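Local coordinates for protein endo-beta-1,4-glucanase (cellulase B) (Bacillus halodurans, PDB 4V2X) that probably hydrolyses beta-1,4-linked glucans such as cellulose, xyloglucan and mixed-linkage glucan, and carries catalytic, Ig-like and CBM46 modules, at residues 334-345 / 373-384. Numbering follows the deposited sequence.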
ATOM      1  N   GLN A 334      37.650   0.201 -22.393  1.00 11.35           N
ATOM      2  CA  GLN A 334      38.053   1.343 -21.562  1.00 11.15           C
ATOM      3  C   GLN A 334      37.425   2.685 -21.960  1.00 11.06           C
ATOM      4  O   GLN A 334      36.945   3.419 -21.095  1.00 11.60           O
ATOM      5  CB  GLN A 334      39.578   1.466 -21.551  1.00 11.88           C
ATOM      6  CG  GLN A 334      40.124   2.570 -20.658  1.00 12.14           C
ATOM      7  CD  GLN A 334      39.918   2.325 -19.174  1.00 13.32           C
ATOM      8  OE1 GLN A 334      39.315   1.331 -18.764  1.00 13.60           O
ATOM      9  NE2 GLN A 334      40.422   3.245 -18.357  1.00 13.08           N
ATOM     10  N   GLY A 335      37.445   3.018 -23.249  1.00 10.57           N
ATOM     11  CA  GLY A 335      36.839   4.261 -23.716  1.00 11.03           C
ATOM     12  C   GLY A 335      35.349   4.312 -23.446  1.00 11.07           C
ATOM     13  O   GLY A 335      34.805   5.338 -23.030  1.00 11.65           O
ATOM     14  N   GLU A 336      34.689   3.183 -23.664  1.00 11.02           N
ATOM     15  CA  GLU A 336      33.242   3.097 -23.460  1.00 10.99           C
ATOM     16  C   GLU A 336      32.908   3.193 -21.968  1.00 11.23           C
ATOM     17  O   GLU A 336      31.911   3.796 -21.581  1.00 11.43           O
ATOM     18  CB  GLU A 336      32.704   1.811 -24.096  1.00 11.32           C
ATOM     19  CG  GLU A 336      33.057   1.685 -25.577  1.00 11.52           C
ATOM     20  CD  GLU A 336      32.554   2.856 -26.418  1.00 12.14           C
ATOM     21  OE1 GLU A 336      31.356   3.202 -26.312  1.00 12.94           O
ATOM     22  OE2 GLU A 336      33.351   3.428 -27.195  1.00 12.43           O
ATOM     23  N   LYS A 337      33.764   2.606 -21.141  1.00 10.45           N
ATOM     24  CA  LYS A 337      33.647   2.702 -19.690  1.00 11.06           C
ATOM     25  C   LYS A 337      33.721   4.158 -19.252  1.00 11.02           C
ATOM     26  O   LYS A 337      32.906   4.622 -18.452  1.00 11.29           O
ATOM     27  CB  LYS A 337      34.778   1.899 -19.038  1.00 11.71           C
ATOM     28  CG  LYS A 337      34.796   1.923 -17.524  1.00 12.59           C
ATOM     29  CD  LYS A 337      36.147   1.498 -16.968  1.00 13.93           C
ATOM     30  CE  LYS A 337      36.536   0.098 -17.417  1.00 14.13           C
ATOM     31  NZ  LYS A 337      37.875  -0.265 -16.879  1.00 14.83           N
ATOM     32  N   LEU A 338      34.696   4.885 -19.793  1.00 10.86           N
ATOM     33  CA  LEU A 338      34.884   6.285 -19.432  1.00 10.76           C
ATOM     34  C   LEU A 338      33.680   7.113 -19.835  1.00 10.32           C
ATOM     35  O   LEU A 338      33.226   7.958 -19.066  1.00 11.15           O
ATOM     36  CB  LEU A 338      36.146   6.849 -20.085  1.00 11.78           C
ATOM     37  CG  LEU A 338      37.467   6.239 -19.628  1.00 12.18           C
ATOM     38  CD1 LEU A 338      38.600   6.804 -20.464  1.00 13.50           C
ATOM     39  CD2 LEU A 338      37.715   6.471 -18.151  1.00 12.49           C
ATOM     40  N   LYS A 339      33.138   6.858 -21.022  1.00 10.17           N
ATOM     41  CA  LYS A 339      31.982   7.623 -21.491  1.00 10.47           C
ATOM     42  C   LYS A 339      30.740   7.339 -20.652  1.00 10.79           C
ATOM     43  O   LYS A 339      29.968   8.251 -20.392  1.00 10.66           O
ATOM     44  CB  LYS A 339      31.714   7.380 -22.975  1.00 11.27           C
ATOM     45  CG  LYS A 339      32.777   8.013 -23.860  1.00 11.74           C
ATOM     46  CD  LYS A 339      32.542   7.774 -25.335  1.00 12.57           C
ATOM     47  CE  LYS A 339      32.892   6.356 -25.740  1.00 12.94           C
ATOM     48  NZ  LYS A 339      32.852   6.178 -27.213  1.00 13.42           N
ATOM     49  N   PHE A 340      30.565   6.090 -20.210  1.00 11.31           N
ATOM     50  CA  PHE A 340      29.481   5.751 -19.280  1.00 11.05           C
ATOM     51  C   PHE A 340      29.550   6.610 -18.021  1.00 11.36           C
ATOM     52  O   PHE A 340      28.544   7.229 -17.627  1.00 10.82           O
ATOM     53  CB  PHE A 340      29.507   4.261 -18.895  1.00 10.95           C
ATOM     54  CG  PHE A 340      28.511   3.897 -17.814  1.00 10.70           C
ATOM     55  CD1 PHE A 340      27.191   3.608 -18.132  1.00 11.46           C
ATOM     56  CD2 PHE A 340      28.889   3.869 -16.481  1.00 10.70           C
ATOM     57  CE1 PHE A 340      26.274   3.309 -17.140  1.00 11.19           C
ATOM     58  CE2 PHE A 340      27.978   3.565 -15.486  1.00 11.26           C
ATOM     59  CZ  PHE A 340      26.667   3.273 -15.820  1.00 11.00           C
ATOM     60  N   PHE A 341      30.717   6.651 -17.377  1.00 10.90           N
ATOM     61  CA  PHE A 341      30.850   7.417 -16.146  1.00 11.05           C
ATOM     62  C   PHE A 341      30.677   8.919 -16.365  1.00 10.75           C
ATOM     63  O   PHE A 341      30.014   9.583 -15.579  1.00 10.97           O
ATOM     64  CB  PHE A 341      32.165   7.098 -15.425  1.00 11.69           C
ATOM     65  CG  PHE A 341      32.127   5.801 -14.662  1.00 12.64           C
ATOM     66  CD1 PHE A 341      32.393   4.595 -15.291  1.00 12.41           C
ATOM     67  CD2 PHE A 341      31.821   5.789 -13.309  1.00 14.41           C
ATOM     68  CE1 PHE A 341      32.351   3.401 -14.591  1.00 13.10           C
ATOM     69  CE2 PHE A 341      31.780   4.599 -12.599  1.00 14.90           C
ATOM     70  CZ  PHE A 341      32.033   3.399 -13.244  1.00 14.41           C
ATOM     71  N   GLU A 342      31.249   9.445 -17.439  1.00 10.96           N
ATOM     72  CA  GLU A 342      31.094  10.864 -17.771  1.00 11.35           C
ATOM     73  C   GLU A 342      29.612  11.221 -17.928  1.00 11.57           C
ATOM     74  O   GLU A 342      29.128  12.205 -17.355  1.00 11.60           O
ATOM     75  CB  GLU A 342      31.869  11.191 -19.047  1.00 11.40           C
ATOM     76  CG  GLU A 342      32.081  12.681 -19.312  1.00 11.95           C
ATOM     77  CD  GLU A 342      30.868  13.388 -19.888  1.00 12.36           C
ATOM     78  OE1 GLU A 342      30.095  12.774 -20.670  1.00 11.79           O
ATOM     79  OE2 GLU A 342      30.703  14.592 -19.577  1.00 13.05           O
ATOM     80  N   PHE A 343      28.898  10.404 -18.689  1.00 10.74           N
ATOM     81  CA  PHE A 343      27.493  10.668 -19.015  1.00 10.91           C
ATOM     82  C   PHE A 343      26.618  10.512 -17.780  1.00 11.28           C
ATOM     83  O   PHE A 343      25.785  11.372 -17.486  1.00 11.60           O
ATOM     84  CB  PHE A 343      27.055   9.713 -20.129  1.00 11.17           C
ATOM     85  CG  PHE A 343      25.660   9.939 -20.639  1.00 11.65           C
ATOM     86  CD1 PHE A 343      24.573   9.329 -20.028  1.00 12.13           C
ATOM     87  CD2 PHE A 343      25.444  10.704 -21.777  1.00 12.77           C
ATOM     88  CE1 PHE A 343      23.288   9.510 -20.518  1.00 12.63           C
ATOM     89  CE2 PHE A 343      24.165  10.881 -22.272  1.00 13.36           C
ATOM     90  CZ  PHE A 343      23.089  10.291 -21.638  1.00 13.55           C
ATOM     91  N   LEU A 344      26.825   9.426 -17.040  1.00 10.99           N
ATOM     92  CA  LEU A 344      26.053   9.183 -15.830  1.00 11.24           C
ATOM     93  C   LEU A 344      26.208  10.341 -14.846  1.00 11.49           C
ATOM     94  O   LEU A 344      25.213  10.909 -14.370  1.00 11.54           O
ATOM     95  CB  LEU A 344      26.492   7.884 -15.163  1.00 11.35           C
ATOM     96  CG  LEU A 344      25.808   7.576 -13.831  1.00 11.51           C
ATOM     97  CD1 LEU A 344      24.289   7.487 -13.978  1.00 12.24           C
ATOM     98  CD2 LEU A 344      26.371   6.307 -13.222  1.00 12.03           C
ATOM     99  N   ILE A 345      27.454  10.699 -14.544  1.00 11.04           N
ATOM    100  CA  ILE A 345      27.694  11.701 -13.510  1.00 10.84           C
ATOM    101  C   ILE A 345      27.169  13.066 -13.944  1.00 11.31           C
ATOM    102  O   ILE A 345      26.630  13.806 -13.121  1.00 11.18           O
ATOM    103  CB  ILE A 345      29.176  11.742 -13.065  1.00 11.63           C
ATOM    104  CG1 ILE A 345      29.518  10.430 -12.352  1.00 11.76           C
ATOM    105  CG2 ILE A 345      29.431  12.928 -12.139  1.00 11.61           C
ATOM    106  CD1 ILE A 345      31.003  10.193 -12.146  1.00 12.16           C
ATOM    107  N   ASP A 373      43.109   2.359 -11.715  1.00 13.56           N
ATOM    108  CA  ASP A 373      42.844   2.958 -13.028  1.00 13.68           C
ATOM    109  C   ASP A 373      42.741   4.471 -12.870  1.00 13.30           C
ATOM    110  O   ASP A 373      41.667   5.022 -12.602  1.00 11.81           O
ATOM    111  CB  ASP A 373      41.559   2.380 -13.625  1.00 14.29           C
ATOM    112  CG  ASP A 373      41.288   2.879 -15.042  1.00 14.55           C
ATOM    113  OD1 ASP A 373      41.975   3.820 -15.493  1.00 14.05           O
ATOM    114  OD2 ASP A 373      40.391   2.322 -15.717  1.00 15.89           O
ATOM    115  N   GLN A 374      43.876   5.138 -13.049  1.00 13.23           N
ATOM    116  CA  GLN A 374      43.937   6.587 -12.879  1.00 14.32           C
ATOM    117  C   GLN A 374      43.064   7.298 -13.904  1.00 13.30           C
ATOM    118  O   GLN A 374      42.511   8.349 -13.615  1.00 14.54           O
ATOM    119  CB  GLN A 374      45.370   7.093 -13.003  1.00 15.76           C
ATOM    120  CG  GLN A 374      45.538   8.544 -12.570  1.00 17.31           C
ATOM    121  CD  GLN A 374      45.244   8.750 -11.099  1.00 18.01           C
ATOM    122  OE1 GLN A 374      45.709   7.991 -10.255  1.00 20.69           O
ATOM    123  NE2 GLN A 374      44.476   9.784 -10.779  1.00 17.98           N
ATOM    124  N   GLU A 375      42.958   6.729 -15.103  1.00 13.21           N
ATOM    125  CA  GLU A 375      42.134   7.311 -16.157  1.00 14.09           C
ATOM    126  C   GLU A 375      40.667   7.355 -15.730  1.00 12.63           C
ATOM    127  O   GLU A 375      39.978   8.360 -15.920  1.00 13.88           O
ATOM    128  CB  GLU A 375      42.303   6.508 -17.440  1.00 15.32           C
ATOM    129  CG  GLU A 375      41.840   7.202 -18.703  1.00 17.23           C
ATOM    130  CD  GLU A 375      42.101   6.369 -19.942  1.00 18.14           C
ATOM    131  OE1 GLU A 375      42.127   5.130 -19.824  1.00 15.89           O
ATOM    132  OE2 GLU A 375      42.261   6.961 -21.039  1.00 19.92           O
ATOM    133  N   LEU A 376      40.193   6.278 -15.120  1.00 12.76           N
ATOM    134  CA  LEU A 376      38.820   6.246 -14.635  1.00 12.84           C
ATOM    135  C   LEU A 376      38.622   7.270 -13.531  1.00 12.70           C
ATOM    136  O   LEU A 376      37.632   8.011 -13.541  1.00 12.68           O
ATOM    137  CB  LEU A 376      38.439   4.853 -14.136  1.00 13.26           C
ATOM    138  CG  LEU A 376      37.026   4.727 -13.558  1.00 13.96           C
ATOM    139  CD1 LEU A 376      35.972   5.060 -14.610  1.00 14.93           C
ATOM    140  CD2 LEU A 376      36.835   3.324 -12.998  1.00 14.09           C
ATOM    141  N   PHE A 377      39.539   7.313 -12.565  1.00 12.48           N
ATOM    142  CA  PHE A 377      39.402   8.288 -11.501  1.00 12.82           C
ATOM    143  C   PHE A 377      39.425   9.715 -12.032  1.00 12.71           C
ATOM    144  O   PHE A 377      38.605  10.536 -11.624  1.00 13.02           O
ATOM    145  CB  PHE A 377      40.450   8.153 -10.406  1.00 14.30           C
ATOM    146  CG  PHE A 377      40.277   9.176  -9.334  1.00 16.19           C
ATOM    147  CD1 PHE A 377      39.190   9.097  -8.468  1.00 17.25           C
ATOM    148  CD2 PHE A 377      41.123  10.272  -9.245  1.00 17.27           C
ATOM    149  CE1 PHE A 377      38.978  10.068  -7.511  1.00 18.29           C
ATOM    150  CE2 PHE A 377      40.918  11.245  -8.284  1.00 18.33           C
ATOM    151  CZ  PHE A 377      39.846  11.141  -7.415  1.00 18.41           C
ATOM    152  N   ASP A 378      40.363  10.012 -12.933  1.00 12.59           N
ATOM    153  CA  ASP A 378      40.471  11.349 -13.508  1.00 13.95           C
ATOM    154  C   ASP A 378      39.162  11.759 -14.183  1.00 12.89           C
ATOM    155  O   ASP A 378      38.754  12.911 -14.089  1.00 12.62           O
ATOM    156  CB  ASP A 378      41.625  11.433 -14.515  1.00 14.71           C
ATOM    157  CG  ASP A 378      42.999  11.457 -13.845  1.00 17.36           C
ATOM    158  OD1 ASP A 378      43.089  11.544 -12.604  1.00 19.49           O
ATOM    159  OD2 ASP A 378      43.995  11.395 -14.585  1.00 21.93           O
ATOM    160  N   MET A 379      38.503  10.810 -14.836  1.00 12.67           N
ATOM    161  CA  MET A 379      37.235  11.090 -15.498  1.00 12.32           C
ATOM    162  C   MET A 379      36.157  11.363 -14.456  1.00 12.35           C
ATOM    163  O   MET A 379      35.381  12.304 -14.603  1.00 12.49           O
ATOM    164  CB  MET A 379      36.823   9.939 -16.410  1.00 12.70           C
ATOM    165  CG  MET A 379      35.510  10.179 -17.148  1.00 12.48           C
ATOM    166  SD  MET A 379      35.499  11.684 -18.149  1.00 13.43           S
ATOM    167  CE  MET A 379      36.041  11.031 -19.729  1.00 14.48           C
ATOM    168  N   MET A 380      36.117  10.558 -13.402  1.00 12.90           N
ATOM    169  CA  MET A 380      35.128  10.781 -12.344  1.00 13.61           C
ATOM    170  C   MET A 380      35.344  12.134 -11.677  1.00 13.59           C
ATOM    171  O   MET A 380      34.390  12.896 -11.500  1.00 12.11           O
ATOM    172  CB  MET A 380      35.153   9.658 -11.314  1.00 14.37           C
ATOM    173  CG  MET A 380      34.594   8.362 -11.851  1.00 15.50           C
ATOM    174  SD  MET A 380      34.292   7.132 -10.565  1.00 16.71           S
ATOM    175  CE  MET A 380      35.935   6.891  -9.908  1.00 16.78           C
ATOM    176  N   ARG A 381      36.597  12.425 -11.316  1.00 14.44           N
ATOM    177  CA  ARG A 381      36.941  13.678 -10.655  1.00 15.64           C
ATOM    178  C   ARG A 381      36.592  14.883 -11.527  1.00 14.40           C
ATOM    179  O   ARG A 381      36.086  15.880 -11.018  1.00 14.22           O
ATOM    180  CB  ARG A 381      38.431  13.712 -10.276  1.00 19.35           C
ATOM    181  CG  ARG A 381      38.873  15.038  -9.671  1.00 24.81           C
ATOM    182  CD  ARG A 381      40.358  15.070  -9.354  1.00 32.00           C
ATOM    183  NE  ARG A 381      40.782  16.436  -9.036  1.00 42.10           N
ATOM    184  CZ  ARG A 381      42.046  16.851  -8.955  1.00 49.73           C
ATOM    185  NH1 ARG A 381      43.056  16.010  -9.166  1.00 54.91           N
ATOM    186  NH2 ARG A 381      42.303  18.122  -8.665  1.00 52.25           N
ATOM    187  N   ALA A 382      36.868  14.805 -12.829  1.00 13.12           N
ATOM    188  CA  ALA A 382      36.487  15.871 -13.755  1.00 12.86           C
ATOM    189  C   ALA A 382      34.969  16.025 -13.774  1.00 13.19           C
ATOM    190  O   ALA A 382      34.441  17.138 -13.782  1.00 13.46           O
ATOM    191  CB  ALA A 382      36.998  15.577 -15.156  1.00 12.64           C
ATOM    192  N   SER A 383      34.274  14.893 -13.769  1.00 12.63           N
ATOM    193  CA  SER A 383      32.826  14.886 -13.866  1.00 12.61           C
ATOM    194  C   SER A 383      32.150  15.504 -12.648  1.00 12.51           C
ATOM    195  O   SER A 383      31.032  16.013 -12.764  1.00 13.87           O
ATOM    196  CB  SER A 383      32.318  13.461 -14.116  1.00 12.13           C
ATOM    197  OG  SER A 383      32.841  12.957 -15.340  1.00 12.10           O
ATOM    198  N   TRP A 384      32.814  15.489 -11.492  1.00 13.51           N
ATOM    199  CA  TRP A 384      32.277  16.174 -10.318  1.00 14.62           C
ATOM    200  C   TRP A 384      32.099  17.668 -10.573  1.00 15.72           C
ATOM    201  O   TRP A 384      31.232  18.299  -9.977  1.00 17.87           O
ATOM    202  CB  TRP A 384      33.174  16.002  -9.086  1.00 14.71           C
ATOM    203  CG  TRP A 384      33.472  14.605  -8.694  1.00 13.93           C
ATOM    204  CD1 TRP A 384      32.775  13.475  -9.024  1.00 14.00           C
ATOM    205  CD2 TRP A 384      34.551  14.184  -7.864  1.00 15.12           C
ATOM    206  NE1 TRP A 384      33.376  12.374  -8.472  1.00 14.25           N
ATOM    207  CE2 TRP A 384      34.467  12.783  -7.748  1.00 15.33           C
ATOM    208  CE3 TRP A 384      35.587  14.860  -7.208  1.00 16.12           C
ATOM    209  CZ2 TRP A 384      35.382  12.041  -6.997  1.00 15.62           C
ATOM    210  CZ3 TRP A 384      36.495  14.121  -6.465  1.00 16.32           C
ATOM    211  CH2 TRP A 384      36.382  12.729  -6.366  1.00 16.21           C
TER
HETATM  212  O   HOH W   1      38.652   0.640 -14.396  1.00 14.73           O
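One amide nitrogen, NE2 of Gln334, bonds two carboxylates at the start of helix 374-385, from the N-cap Asp373 and from Glu375. It gives one hydrogen to the syn lone pair of Asp373 OD2 at 2.8 Å. The other goes to Glu375 OE1 at 2.9 Å, met on the anti side. Both acceptors lie close to the amide plane. The amide is held from its other end too, since Lys337 NZ donates to Gln334 OE1 in the carbonyl plane. A water links Lys337 NZ and Asp373 OD2, whose direct salt bridge is long at 3.8 Å. The capping bond of Asp373 runs from Leu376 N to its OD1. Replacing Gln334 by an alanine removes the amide, which would probably leave both carboxylates without their shared donor and Lys337 NZ without one acceptor.

Past this polar end, toward the C-termini, the helices run nearly parallel, their axes 9.1 Å apart at an angle of 18°. Leu338 CD1 rests on the Glu375 carboxylate carbon CD, and its CD2 reaches the Leu376 backbone. Leu376 CD1 sits over one face of the Phe341 ring, a CH-pi contact 4.0 Å from the centroid; CD2 of the neighbouring Phe340 lies over the rim of the opposite face. Met380 SD approaches the same ring obliquely, a Met-aromatic contact. Met379 leaves its backbone with CG anti to N, then turns at chi2 (57°), which brings SD to 3.7 Å from Glu342 CG. The Glu342 carboxylate itself pairs with Arg387. Further along, Ile345 CG2 packs on Ser383 CB at 3.5 Å.

These are the last two helices of the (beta/alpha)8 barrel, flanking strand 354-357, whose Leu357 touches Phe341 and Met380. The chemistry is split: an apolar seam joins the helices, while Gln334's neutral amide satisfies carboxylate oxygens and the Lys337 ammonium probably offsets part of their negative charge.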